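Local coordinates for aminotransferase (Neisseria meningitidis Z2491, PDB 3JTX), which probably catalyses the pyridoxal-phosphate-dependent transfer of amino groups between amino acids and keto acids, as a class I and II aminotransferase, at residues 72-77 / 289-294; 250-255 / 283-288; 316-321 / 332-337; 343-346 / 352-355. One frame throughout, in Å; residues are numbered along the deposited sequence.

Interaction 1. Residues 72-77 / 289-294; sequences RQACAN and AWDDEQ
Helix 69-82 and the last turn of helix 280-291 come closest at Ala74 and Trp290, whose CA atoms are 6.3 Å apart, near enough for little but small side chains to fit between the backbones. Ala74 supplies such a side chain: its CB points at the other helix and lies 4.5 Å from Trp290 CB. One residue further on, Cys75 turns its sulfur over a face of the indole. Cys75 SG is 4.3 Å from the centroid of the five-membered ring of Trp290 and only 25° off the ring normal, which identifies a sulfur-aromatic contact over the face and not at the edge. Trp290 CG stands anti to its carbonyl carbon (chi1 -68°), and this carries the indole alongside helix 69-82 to meet the sulfur. Phe256 packs edge-to-face with the same indole, and Trp78 meets it with the ring planes about 55° apart.

At the outer border the chemistry becomes polar and is carried by water. Water 1 lies 2.8 Å from both Asp291 OD1 and Ala74 O and bridges them. Water 2 donates to Asp291 OD1 and accepts from Asn77 ND2 at 2.9 Å, so one carboxylate oxygen is tied to two positions of the facing helix without a direct bond. Gln73 NE2 donates to Asn77 OD1 at 2.9 Å, from above the carbonyl plane of Asn77. The whole is a helix-helix packing contact, with a small-residue close approach, sulfur over indole on the inner side and water-bridged polar groups at the border, beside strand 94-97 of the seven-stranded sheet of the aminotransferase fold.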
loop_
_atom_site.group_PDB
_atom_site.type_symbol
_atom_site.label_atom_id
_atom_site.label_comp_id
_atom_site.label_asym_id
_atom_site.label_seq_id
_atom_site.Cartn_x
_atom_site.Cartn_y
_atom_site.Cartn_z
ATOM N N ARG A 72 10.132 -11.649 9.802
ATOM C CA ARG A 72 11.439 -11.044 9.534
ATOM C C ARG A 72 12.559 -12.093 9.676
ATOM O O ARG A 72 13.542 -12.088 8.916
ATOM C CB ARG A 72 11.668 -9.805 10.401
ATOM C CG ARG A 72 10.859 -8.597 9.898
ATOM C CD ARG A 72 11.024 -7.349 10.733
ATOM N NE ARG A 72 10.088 -7.369 11.855
ATOM C CZ ARG A 72 10.406 -7.619 13.120
ATOM N NH1 ARG A 72 11.647 -7.863 13.477
ATOM N NH2 ARG A 72 9.465 -7.607 14.032
ATOM N N GLN A 73 12.389 -13.021 10.613
ATOM C CA GLN A 73 13.366 -14.083 10.829
ATOM C C GLN A 73 13.367 -15.105 9.695
ATOM O O GLN A 73 14.438 -15.616 9.315
ATOM C CB GLN A 73 13.167 -14.758 12.204
ATOM C CG GLN A 73 14.285 -15.706 12.582
ATOM C CD GLN A 73 15.637 -15.010 12.672
ATOM O OE1 GLN A 73 15.754 -13.953 13.286
ATOM N NE2 GLN A 73 16.661 -15.606 12.067
ATOM N N ALA A 74 12.186 -15.401 9.142
ATOM C CA ALA A 74 12.095 -16.274 7.964
ATOM C C ALA A 74 12.851 -15.653 6.779
ATOM O O ALA A 74 13.545 -16.349 6.030
ATOM C CB ALA A 74 10.646 -16.519 7.583
ATOM N N CYS A 75 12.718 -14.341 6.618
ATOM C CA CYS A 75 13.464 -13.634 5.585
ATOM C C CYS A 75 14.968 -13.702 5.840
ATOM O O CYS A 75 15.737 -13.968 4.912
ATOM C CB CYS A 75 13.002 -12.188 5.468
ATOM S SG CYS A 75 11.289 -12.053 4.957
ATOM N N ALA A 76 15.373 -13.459 7.083
ATOM C CA ALA A 76 16.794 -13.541 7.491
ATOM C C ALA A 76 17.364 -14.940 7.254
ATOM O O ALA A 76 18.486 -15.094 6.748
ATOM C CB ALA A 76 16.954 -13.141 8.942
ATOM N N ASN A 77 16.590 -15.961 7.625
ATOM C CA ASN A 77 16.992 -17.346 7.419
ATOM C C ASN A 77 17.131 -17.690 5.937
ATOM O O ASN A 77 18.096 -18.342 5.544
ATOM C CB ASN A 77 16.001 -18.308 8.067
ATOM C CG ASN A 77 16.018 -18.245 9.588
ATOM O OD1 ASN A 77 16.964 -17.742 10.191
ATOM N ND2 ASN A 77 14.953 -18.746 10.211
ATOM N N ALA A 289 6.168 -19.705 2.557
ATOM C CA ALA A 289 6.815 -19.541 1.256
ATOM C C ALA A 289 8.334 -19.416 1.344
ATOM O O ALA A 289 9.050 -20.137 0.665
ATOM C CB ALA A 289 6.227 -18.313 0.513
ATOM N N TRP A 290 8.827 -18.492 2.164
ATOM C CA TRP A 290 10.262 -18.299 2.319
ATOM C C TRP A 290 10.950 -19.521 2.928
ATOM O O TRP A 290 12.100 -19.799 2.589
ATOM C CB TRP A 290 10.590 -17.033 3.127
ATOM C CG TRP A 290 10.247 -15.727 2.434
ATOM C CD1 TRP A 290 9.301 -14.833 2.815
ATOM C CD2 TRP A 290 10.838 -15.191 1.235
ATOM N NE1 TRP A 290 9.264 -13.773 1.943
ATOM C CE2 TRP A 290 10.197 -13.969 0.964
ATOM C CE3 TRP A 290 11.838 -15.632 0.368
ATOM C CZ2 TRP A 290 10.519 -13.179 -0.134
ATOM C CZ3 TRP A 290 12.167 -14.832 -0.727
ATOM C CH2 TRP A 290 11.510 -13.617 -0.959
ATOM N N ASP A 291 10.254 -20.244 3.809
ATOM C CA ASP A 291 10.792 -21.445 4.456
ATOM C C ASP A 291 10.919 -22.650 3.519
ATOM O O ASP A 291 11.720 -23.538 3.778
ATOM C CB ASP A 291 9.910 -21.876 5.659
ATOM C CG ASP A 291 10.162 -21.059 6.917
ATOM O OD1 ASP A 291 11.121 -20.257 6.980
ATOM O OD2 ASP A 291 9.385 -21.215 7.873
ATOM N N ASP A 292 10.107 -22.715 2.471
ATOM C CA ASP A 292 10.097 -23.872 1.577
ATOM C C ASP A 292 10.876 -23.616 0.293
ATOM O O ASP A 292 10.701 -22.578 -0.350
ATOM C CB ASP A 292 8.678 -24.238 1.191
ATOM C CG ASP A 292 8.619 -25.485 0.342
ATOM O OD1 ASP A 292 9.043 -26.531 0.847
ATOM O OD2 ASP A 292 8.186 -25.423 -0.829
ATOM N N GLU A 293 11.715 -24.572 -0.094
ATOM C CA GLU A 293 12.414 -24.490 -1.368
ATOM C C GLU A 293 11.910 -25.478 -2.420
ATOM O O GLU A 293 12.200 -25.290 -3.603
ATOM C CB GLU A 293 13.921 -24.646 -1.187
ATOM C CG GLU A 293 14.577 -23.532 -0.401
ATOM C CD GLU A 293 14.401 -22.138 -1.012
ATOM O OE1 GLU A 293 14.410 -21.983 -2.252
ATOM O OE2 GLU A 293 14.272 -21.178 -0.227
ATOM N N GLN A 294 11.158 -26.513 -2.024
ATOM C CA GLN A 294 10.752 -27.515 -3.009
ATOM C C GLN A 294 9.942 -26.878 -4.122
ATOM O O GLN A 294 10.188 -27.130 -5.303
ATOM C CB GLN A 294 9.982 -28.686 -2.384
ATOM C CG GLN A 294 9.811 -29.872 -3.340
ATOM C CD GLN A 294 11.155 -30.404 -3.872
ATOM O OE1 GLN A 294 12.038 -30.774 -3.089
ATOM N NE2 GLN A 294 11.320 -30.410 -5.207
HETATM O O HOH W 1 13.340 -19.147 5.770
HETATM O O HOH W 2 12.263 -19.476 9.435
#

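Interaction 2. Residues 250-255 / 283-288; sequences PGLRSG and QRASIA
Ser286 OG is held by two oxygens: Ser254 OG, hydrogen-bonded to it across the contact at 2.7 Å, and Val282 O one turn back along its own helix, to which it is also hydrogen-bonded. Both torsions serve the meeting. Ser254 OG extends anti to the backbone N (chi1 177°), reaching out from the loop, whereas Ser286 OG lies anti to its carbonyl carbon (chi1 -57°), a position that also brings it back to the carbonyl of Val282.

Beside this polar pair Leu252 lays its two methyls on the helix. CD2 rests 3.8 Å from Ser286 OG, and CD1 approaches Ala285 CB at 4.4 Å. Ala285 and Leu252 both touch Leu52 of helix 46-54, while Leu252 also packs on Leu59 of the second subunit, so the loop meets helices 280-291 and 46-54 of its own chain as well as the dimer partner.

Within the loop, Arg253 NH1 donates to Pro250 O at 2.9 Å with an N-H...O angle of 169°, the oxygen lying close to the guanidinium plane. Arg253 NH2 bonds phosphate oxygen OP3 of the pyridoxal-phosphate-modified lysine at position 245. The chemistry implies that a buried, uncharged hydroxyl pair with one leucine methyl beside it probably helps hold helix 280-291 against the loop from which this phosphate-binding arginine projects.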
loop_
_atom_site.group_PDB
_atom_site.type_symbol
_atom_site.label_atom_id
_atom_site.label_comp_id
_atom_site.label_asym_id
_atom_site.label_seq_id
_atom_site.Cartn_x
_atom_site.Cartn_y
_atom_site.Cartn_z
ATOM N N PRO A 250 2.010 -13.576 -7.361
ATOM C CA PRO A 250 1.952 -12.120 -7.538
ATOM C C PRO A 250 0.727 -11.507 -6.863
ATOM O O PRO A 250 0.794 -10.375 -6.405
ATOM C CB PRO A 250 1.863 -11.946 -9.063
ATOM C CG PRO A 250 1.273 -13.247 -9.573
ATOM C CD PRO A 250 1.859 -14.300 -8.644
ATOM N N GLY A 251 -0.376 -12.248 -6.790
ATOM C CA GLY A 251 -1.575 -11.776 -6.096
ATOM C C GLY A 251 -1.476 -11.699 -4.571
ATOM O O GLY A 251 -2.306 -11.065 -3.934
ATOM N N LEU A 252 -0.465 -12.321 -3.977
ATOM C CA LEU A 252 -0.309 -12.277 -2.527
ATOM C C LEU A 252 0.147 -10.893 -2.053
ATOM O O LEU A 252 -0.158 -10.490 -0.933
ATOM C CB LEU A 252 0.646 -13.375 -2.056
ATOM C CG LEU A 252 0.779 -13.575 -0.546
ATOM C CD1 LEU A 252 -0.546 -14.055 0.090
ATOM C CD2 LEU A 252 1.921 -14.545 -0.259
ATOM N N ARG A 253 0.861 -10.173 -2.921
ATOM C CA ARG A 253 1.388 -8.834 -2.643
ATOM C C ARG A 253 2.285 -8.926 -1.418
ATOM O O ARG A 253 1.956 -8.364 -0.368
ATOM C CB ARG A 253 0.275 -7.775 -2.438
ATOM C CG ARG A 253 -0.822 -7.752 -3.487
ATOM C CD ARG A 253 -0.291 -7.731 -4.936
ATOM N NE ARG A 253 0.663 -6.649 -5.162
ATOM C CZ ARG A 253 1.863 -6.754 -5.740
ATOM N NH1 ARG A 253 2.330 -7.901 -6.223
ATOM N NH2 ARG A 253 2.614 -5.665 -5.861
ATOM N N SER A 254 3.404 -9.637 -1.562
ATOM C CA SER A 254 4.330 -9.872 -0.462
ATOM C C SER A 254 5.803 -9.977 -0.890
ATOM O O SER A 254 6.163 -10.750 -1.788
ATOM C CB SER A 254 3.914 -11.142 0.272
ATOM O OG SER A 254 4.809 -11.468 1.319
ATOM N N GLY A 255 6.649 -9.194 -0.216
ATOM C CA GLY A 255 8.080 -9.308 -0.345
ATOM C C GLY A 255 8.747 -8.740 0.892
ATOM O O GLY A 255 8.142 -8.681 1.976
ATOM N N GLN A 283 1.230 -12.725 6.171
ATOM C CA GLN A 283 2.513 -12.964 6.813
ATOM C C GLN A 283 2.776 -14.462 7.052
ATOM O O GLN A 283 3.882 -14.951 6.819
ATOM C CB GLN A 283 2.628 -12.219 8.140
ATOM C CG GLN A 283 2.617 -10.686 8.021
ATOM C CD GLN A 283 3.048 -10.034 9.327
ATOM O OE1 GLN A 283 4.103 -10.373 9.877
ATOM N NE2 GLN A 283 2.244 -9.082 9.821
ATOM N N ARG A 284 1.750 -15.180 7.500
ATOM C CA ARG A 284 1.877 -16.617 7.741
ATOM C C ARG A 284 2.156 -17.394 6.437
ATOM O O ARG A 284 3.010 -18.285 6.400
ATOM C CB ARG A 284 0.624 -17.168 8.420
ATOM C CG ARG A 284 0.281 -16.505 9.752
ATOM C CD ARG A 284 1.051 -17.064 10.907
ATOM N NE ARG A 284 0.676 -16.382 12.140
ATOM C CZ ARG A 284 1.491 -16.160 13.163
ATOM N NH1 ARG A 284 2.757 -16.578 13.137
ATOM N NH2 ARG A 284 1.041 -15.501 14.220
ATOM N N ALA A 285 1.398 -17.071 5.397
ATOM C CA ALA A 285 1.579 -17.671 4.079
ATOM C C ALA A 285 2.986 -17.371 3.562
ATOM O O ALA A 285 3.620 -18.222 2.928
ATOM C CB ALA A 285 0.514 -17.129 3.118
ATOM N N SER A 286 3.487 -16.175 3.868
ATOM C CA SER A 286 4.807 -15.740 3.417
ATOM C C SER A 286 5.934 -16.466 4.143
ATOM O O SER A 286 6.915 -16.863 3.516
ATOM C CB SER A 286 4.958 -14.218 3.574
ATOM O OG SER A 286 3.927 -13.541 2.847
ATOM N N ILE A 287 5.790 -16.654 5.453
ATOM C CA ILE A 287 6.730 -17.485 6.220
ATOM C C ILE A 287 6.826 -18.881 5.592
ATOM O O ILE A 287 7.932 -19.384 5.315
ATOM C CB ILE A 287 6.308 -17.599 7.704
ATOM C CG1 ILE A 287 6.513 -16.268 8.430
ATOM C CG2 ILE A 287 7.134 -18.685 8.426
ATOM C CD1 ILE A 287 5.757 -16.155 9.771
ATOM N N ALA A 288 5.670 -19.485 5.323
ATOM C CA ALA A 288 5.616 -20.793 4.662
ATOM C C ALA A 288 6.349 -20.780 3.321
ATOM O O ALA A 288 7.060 -21.737 2.993
ATOM C CB ALA A 288 4.161 -21.245 4.465
#

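Interaction 3. Residues 316-321 / 332-337; sequences QVFDVK and KVPDGD
Phe318 and Pro334 meet where two loops flank strand 328-332, one entering it from helix 294-314 and the other leaving it towards helix 338-349; the strand is an outer member of the small three-stranded antiparallel sheet. From CB, Phe318 sends CG anti to its carbonyl carbon (chi1 -59°), and this swings the ring across to the opposite loop. Phe318 CD1 comes obliquely to 3.9 Å from Lys332 O. One atom further, CE1 reaches Pro334 CD at 3.5 Å, the closest carbon pair here, and both CD1 and CE1 also meet CG of the proline. Because Pro334 CD lies near the plane of the ring, the proline packs on its edge. One face is taken from within the same loop by Val317 CG1, 3.9 Å above the plane and over its centre, while Ile391 of helix 381-394 and Tyr395 add to the packing round the aromatic side chain.

Asp319 and Lys332 face each other through two waters in place of direct backbone bonds. Water 3 accepts from Asp319 N and donates to Lys332 O, and water 4 donates to Asp319 O and accepts from Lys332 N, so each residue gives its N-H to one water and takes a proton from the other at its C=O. The side-chain charges remain at 4.2 Å between Asp319 OD2 and Lys332 NZ, beyond a salt bridge, so their attraction is probably weak. Past the proline, the type I turn Val333-Gly336 is closed by Gly336 N to Val333 O, and an Asx turn overlaps its end, in which Asp337 N donates to the anti side of Asp335 OD1 at 2.9 Å.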
loop_
_atom_site.group_PDB
_atom_site.type_symbol
_atom_site.label_atom_id
_atom_site.label_comp_id
_atom_site.label_asym_id
_atom_site.label_seq_id
_atom_site.Cartn_x
_atom_site.Cartn_y
_atom_site.Cartn_z
ATOM N N GLN A 316 19.148 -21.331 -34.625
ATOM C CA GLN A 316 19.201 -21.691 -36.032
ATOM C C GLN A 316 19.240 -20.468 -36.930
ATOM O O GLN A 316 19.769 -20.542 -38.015
ATOM C CB GLN A 316 17.997 -22.547 -36.424
ATOM C CG GLN A 316 17.984 -23.936 -35.811
ATOM C CD GLN A 316 16.679 -24.652 -36.067
ATOM O OE1 GLN A 316 16.610 -25.529 -36.909
ATOM N NE2 GLN A 316 15.633 -24.254 -35.372
ATOM N N VAL A 317 18.660 -19.357 -36.479
ATOM C CA VAL A 317 18.516 -18.147 -37.297
ATOM C C VAL A 317 19.040 -16.890 -36.587
ATOM O O VAL A 317 19.585 -16.002 -37.237
ATOM C CB VAL A 317 17.035 -17.972 -37.721
ATOM C CG1 VAL A 317 16.754 -16.567 -38.223
ATOM C CG2 VAL A 317 16.672 -19.012 -38.793
ATOM N N PHE A 318 18.918 -16.836 -35.260
ATOM C CA PHE A 318 19.231 -15.625 -34.501
ATOM C C PHE A 318 20.524 -15.712 -33.721
ATOM O O PHE A 318 20.973 -16.795 -33.357
ATOM C CB PHE A 318 18.088 -15.322 -33.524
ATOM C CG PHE A 318 16.772 -15.127 -34.206
ATOM C CD1 PHE A 318 16.482 -13.928 -34.845
ATOM C CD2 PHE A 318 15.836 -16.146 -34.244
ATOM C CE1 PHE A 318 15.279 -13.755 -35.497
ATOM C CE2 PHE A 318 14.625 -15.971 -34.888
ATOM C CZ PHE A 318 14.349 -14.778 -35.527
ATOM N N ASP A 319 21.092 -14.543 -33.449
ATOM C CA ASP A 319 22.264 -14.412 -32.610
ATOM C C ASP A 319 21.751 -14.262 -31.186
ATOM O O ASP A 319 21.374 -13.168 -30.768
ATOM C CB ASP A 319 23.072 -13.186 -33.037
ATOM C CG ASP A 319 24.348 -12.999 -32.230
ATOM O OD1 ASP A 319 24.715 -13.892 -31.428
ATOM O OD2 ASP A 319 24.989 -11.939 -32.406
ATOM N N VAL A 320 21.721 -15.371 -30.456
ATOM C CA VAL A 320 21.071 -15.410 -29.148
ATOM C C VAL A 320 21.715 -16.486 -28.298
ATOM O O VAL A 320 22.233 -17.475 -28.824
ATOM C CB VAL A 320 19.546 -15.696 -29.281
ATOM C CG1 VAL A 320 19.313 -17.038 -29.926
ATOM C CG2 VAL A 320 18.836 -15.622 -27.926
ATOM N N LYS A 321 21.689 -16.274 -26.988
ATOM C CA LYS A 321 22.225 -17.238 -26.025
ATOM C C LYS A 321 21.368 -17.242 -24.769
ATOM O O LYS A 321 20.553 -16.353 -24.571
ATOM C CB LYS A 321 23.680 -16.888 -25.674
ATOM C CG LYS A 321 23.854 -15.557 -24.933
ATOM N N LYS A 332 17.780 -10.193 -30.249
ATOM C CA LYS A 332 18.288 -9.267 -31.253
ATOM C C LYS A 332 17.592 -9.522 -32.590
ATOM O O LYS A 332 17.630 -10.632 -33.123
ATOM C CB LYS A 332 19.813 -9.411 -31.395
ATOM C CG LYS A 332 20.476 -8.344 -32.281
ATOM C CD LYS A 332 22.003 -8.564 -32.386
ATOM C CE LYS A 332 22.595 -7.928 -33.646
ATOM N NZ LYS A 332 24.088 -8.100 -33.749
ATOM N N VAL A 333 16.949 -8.476 -33.109
ATOM C CA VAL A 333 16.236 -8.519 -34.368
ATOM C C VAL A 333 17.242 -8.348 -35.521
ATOM O O VAL A 333 17.932 -7.325 -35.591
ATOM C CB VAL A 333 15.173 -7.397 -34.434
ATOM C CG1 VAL A 333 14.515 -7.346 -35.823
ATOM C CG2 VAL A 333 14.138 -7.600 -33.313
ATOM N N PRO A 334 17.317 -9.334 -36.429
ATOM C CA PRO A 334 18.301 -9.303 -37.520
ATOM C C PRO A 334 18.429 -7.966 -38.277
ATOM O O PRO A 334 19.549 -7.463 -38.422
ATOM C CB PRO A 334 17.834 -10.430 -38.428
ATOM C CG PRO A 334 17.264 -11.446 -37.460
ATOM C CD PRO A 334 16.585 -10.618 -36.396
ATOM N N ASP A 335 17.318 -7.383 -38.727
ATOM C CA ASP A 335 17.387 -6.125 -39.489
ATOM C C ASP A 335 17.238 -4.876 -38.633
ATOM O O ASP A 335 17.164 -3.774 -39.167
ATOM C CB ASP A 335 16.399 -6.119 -40.670
ATOM C CG ASP A 335 14.924 -5.953 -40.254
ATOM O OD1 ASP A 335 14.587 -5.671 -39.077
ATOM O OD2 ASP A 335 14.083 -6.095 -41.156
ATOM N N GLY A 336 17.197 -5.050 -37.311
ATOM C CA GLY A 336 17.120 -3.929 -36.382
ATOM C C GLY A 336 15.739 -3.328 -36.137
ATOM O O GLY A 336 15.608 -2.458 -35.285
ATOM N N ASP A 337 14.713 -3.769 -36.871
ATOM C CA ASP A 337 13.388 -3.158 -36.779
ATOM C C ASP A 337 12.471 -4.014 -35.890
ATOM O O ASP A 337 11.764 -4.901 -36.368
ATOM C CB ASP A 337 12.789 -2.944 -38.171
ATOM C CG ASP A 337 11.525 -2.103 -38.151
ATOM O OD1 ASP A 337 10.931 -1.903 -37.069
ATOM O OD2 ASP A 337 11.114 -1.646 -39.229
HETATM O O HOH W 3 19.687 -12.022 -34.220
HETATM O O HOH W 4 19.653 -12.047 -29.090
#

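Interaction 4. Residues 343-346 / 352-355; sequences RNLW and QVLP
A helix-to-strand connection is what this contact belongs to: helix 338-349 runs out, the chain reverses, and residues 352-355 return beside the helix on their way into the small antiparallel sheet. Trp346 and Gln352 meet nearest the reversal, with CA atoms 5.9 Å apart. Their side chains run side by side in the same direction, and Gln352 CG touches the benzene part of the indole at Trp346 CZ3, 3.6 Å away. The amide and ring planes differ by 35°. Trp346 CG lies anti to the backbone N (chi1 174°), which turns the indole along the glutamine, while Trp346 NE1 hydrogen-bonds Ile24 O.

Deeper in, Leu345 CD1 fits against both methyls of Val353, CG1 at 4.0 Å and CG2 at 4.1 Å, the two side chains crossing at about a right angle. No hydrogen bond runs between the segments themselves; the contact is carbon packing, with a backbone bond between Leu345 and Ile351 beside it. Val353 also lies on Val373 and Ile375 of strand 372-376 and on Ala342 of helix 338-349, whereas Gln352 touches Leu17 of helix 13-20.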
loop_
_atom_site.group_PDB
_atom_site.type_symbol
_atom_site.label_atom_id
_atom_site.label_comp_id
_atom_site.label_asym_id
_atom_site.label_seq_id
_atom_site.Cartn_x
_atom_site.Cartn_y
_atom_site.Cartn_z
ATOM N N ARG A 343 5.130 -6.873 -35.525
ATOM C CA ARG A 343 4.004 -6.805 -36.453
ATOM C C ARG A 343 3.924 -8.055 -37.330
ATOM O O ARG A 343 2.838 -8.582 -37.553
ATOM C CB ARG A 343 4.082 -5.548 -37.315
ATOM C CG ARG A 343 3.628 -4.317 -36.555
ATOM C CD ARG A 343 3.824 -3.050 -37.352
ATOM N NE ARG A 343 3.226 -1.922 -36.648
ATOM C CZ ARG A 343 3.482 -0.640 -36.890
ATOM N NH1 ARG A 343 4.360 -0.266 -37.812
ATOM N NH2 ARG A 343 2.863 0.273 -36.168
ATOM N N ASN A 344 5.064 -8.535 -37.802
ATOM C CA ASN A 344 5.091 -9.743 -38.656
ATOM C C ASN A 344 4.701 -11.016 -37.885
ATOM O O ASN A 344 3.928 -11.856 -38.382
ATOM C CB ASN A 344 6.470 -9.882 -39.308
ATOM C CG ASN A 344 6.514 -10.941 -40.396
ATOM O OD1 ASN A 344 5.584 -11.075 -41.189
ATOM N ND2 ASN A 344 7.608 -11.697 -40.443
ATOM N N LEU A 345 5.194 -11.151 -36.661
ATOM C CA LEU A 345 4.862 -12.316 -35.838
ATOM C C LEU A 345 3.377 -12.367 -35.510
ATOM O O LEU A 345 2.794 -13.454 -35.436
ATOM C CB LEU A 345 5.674 -12.334 -34.537
ATOM C CG LEU A 345 7.188 -12.578 -34.655
ATOM C CD1 LEU A 345 7.747 -12.988 -33.287
ATOM C CD2 LEU A 345 7.534 -13.576 -35.705
ATOM N N TRP A 346 2.780 -11.190 -35.296
ATOM C CA TRP A 346 1.351 -11.095 -34.997
ATOM C C TRP A 346 0.509 -11.419 -36.219
ATOM O O TRP A 346 -0.410 -12.247 -36.138
ATOM C CB TRP A 346 1.002 -9.706 -34.452
ATOM C CG TRP A 346 -0.454 -9.501 -34.266
ATOM C CD1 TRP A 346 -1.262 -8.654 -34.981
ATOM C CD2 TRP A 346 -1.294 -10.146 -33.312
ATOM N NE1 TRP A 346 -2.548 -8.729 -34.515
ATOM C CE2 TRP A 346 -2.598 -9.627 -33.486
ATOM C CE3 TRP A 346 -1.074 -11.110 -32.321
ATOM C CZ2 TRP A 346 -3.682 -10.057 -32.722
ATOM C CZ3 TRP A 346 -2.148 -11.526 -31.549
ATOM C CH2 TRP A 346 -3.443 -11.004 -31.760
ATOM N N GLN A 352 2.618 -12.757 -29.925
ATOM C CA GLN A 352 2.800 -11.450 -29.309
ATOM C C GLN A 352 4.169 -11.348 -28.586
ATOM O O GLN A 352 4.410 -12.023 -27.568
ATOM C CB GLN A 352 1.663 -11.181 -28.317
ATOM C CG GLN A 352 0.253 -11.201 -28.924
ATOM C CD GLN A 352 -0.844 -11.189 -27.856
ATOM O OE1 GLN A 352 -1.050 -12.172 -27.150
ATOM N NE2 GLN A 352 -1.536 -10.071 -27.737
ATOM N N VAL A 353 5.054 -10.516 -29.128
ATOM C CA VAL A 353 6.309 -10.145 -28.454
ATOM C C VAL A 353 6.349 -8.633 -28.268
ATOM O O VAL A 353 5.618 -7.910 -28.933
ATOM C CB VAL A 353 7.570 -10.632 -29.218
ATOM C CG1 VAL A 353 7.507 -12.144 -29.422
ATOM C CG2 VAL A 353 7.749 -9.903 -30.557
ATOM N N LEU A 354 7.196 -8.153 -27.362
ATOM C CA LEU A 354 7.222 -6.720 -27.012
ATOM C C LEU A 354 8.379 -5.981 -27.703
ATOM O O LEU A 354 9.552 -6.275 -27.416
ATOM C CB LEU A 354 7.354 -6.559 -25.499
ATOM C CG LEU A 354 7.031 -5.159 -24.950
ATOM C CD1 LEU A 354 5.575 -4.778 -25.234
ATOM C CD2 LEU A 354 7.311 -5.078 -23.460
ATOM N N PRO A 355 8.068 -5.019 -28.608
ATOM C CA PRO A 355 9.122 -4.190 -29.168
ATOM C C PRO A 355 9.966 -3.542 -28.066
ATOM O O PRO A 355 9.431 -2.910 -27.140
ATOM C CB PRO A 355 8.341 -3.142 -29.975
ATOM C CG PRO A 355 7.129 -3.870 -30.399
ATOM C CD PRO A 355 6.764 -4.686 -29.204
#

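How the interactions relate
Interactions 1 and 2 share helix 280-291 and touch, Ala74 CB lying 4.2 Å from Ile287 CG2; along the chain interaction 2 is nested inside the loop that interaction 1 closes. Both are mainly buried, but one sets sulfur on an indole with water at its border, while the other relies on a direct hydroxyl pair near the cofactor and dimer partner. Interactions 3 and 4 lie about 14 Å apart between centres, around the small antiparallel sheet, and are only partly buried. Interaction 3 depends on bridging waters and a ring edge, interaction 4 on apolar side chains. Interactions 1 and 3 sit on opposite sides of the chain's centre, about 40 Å apart between centres.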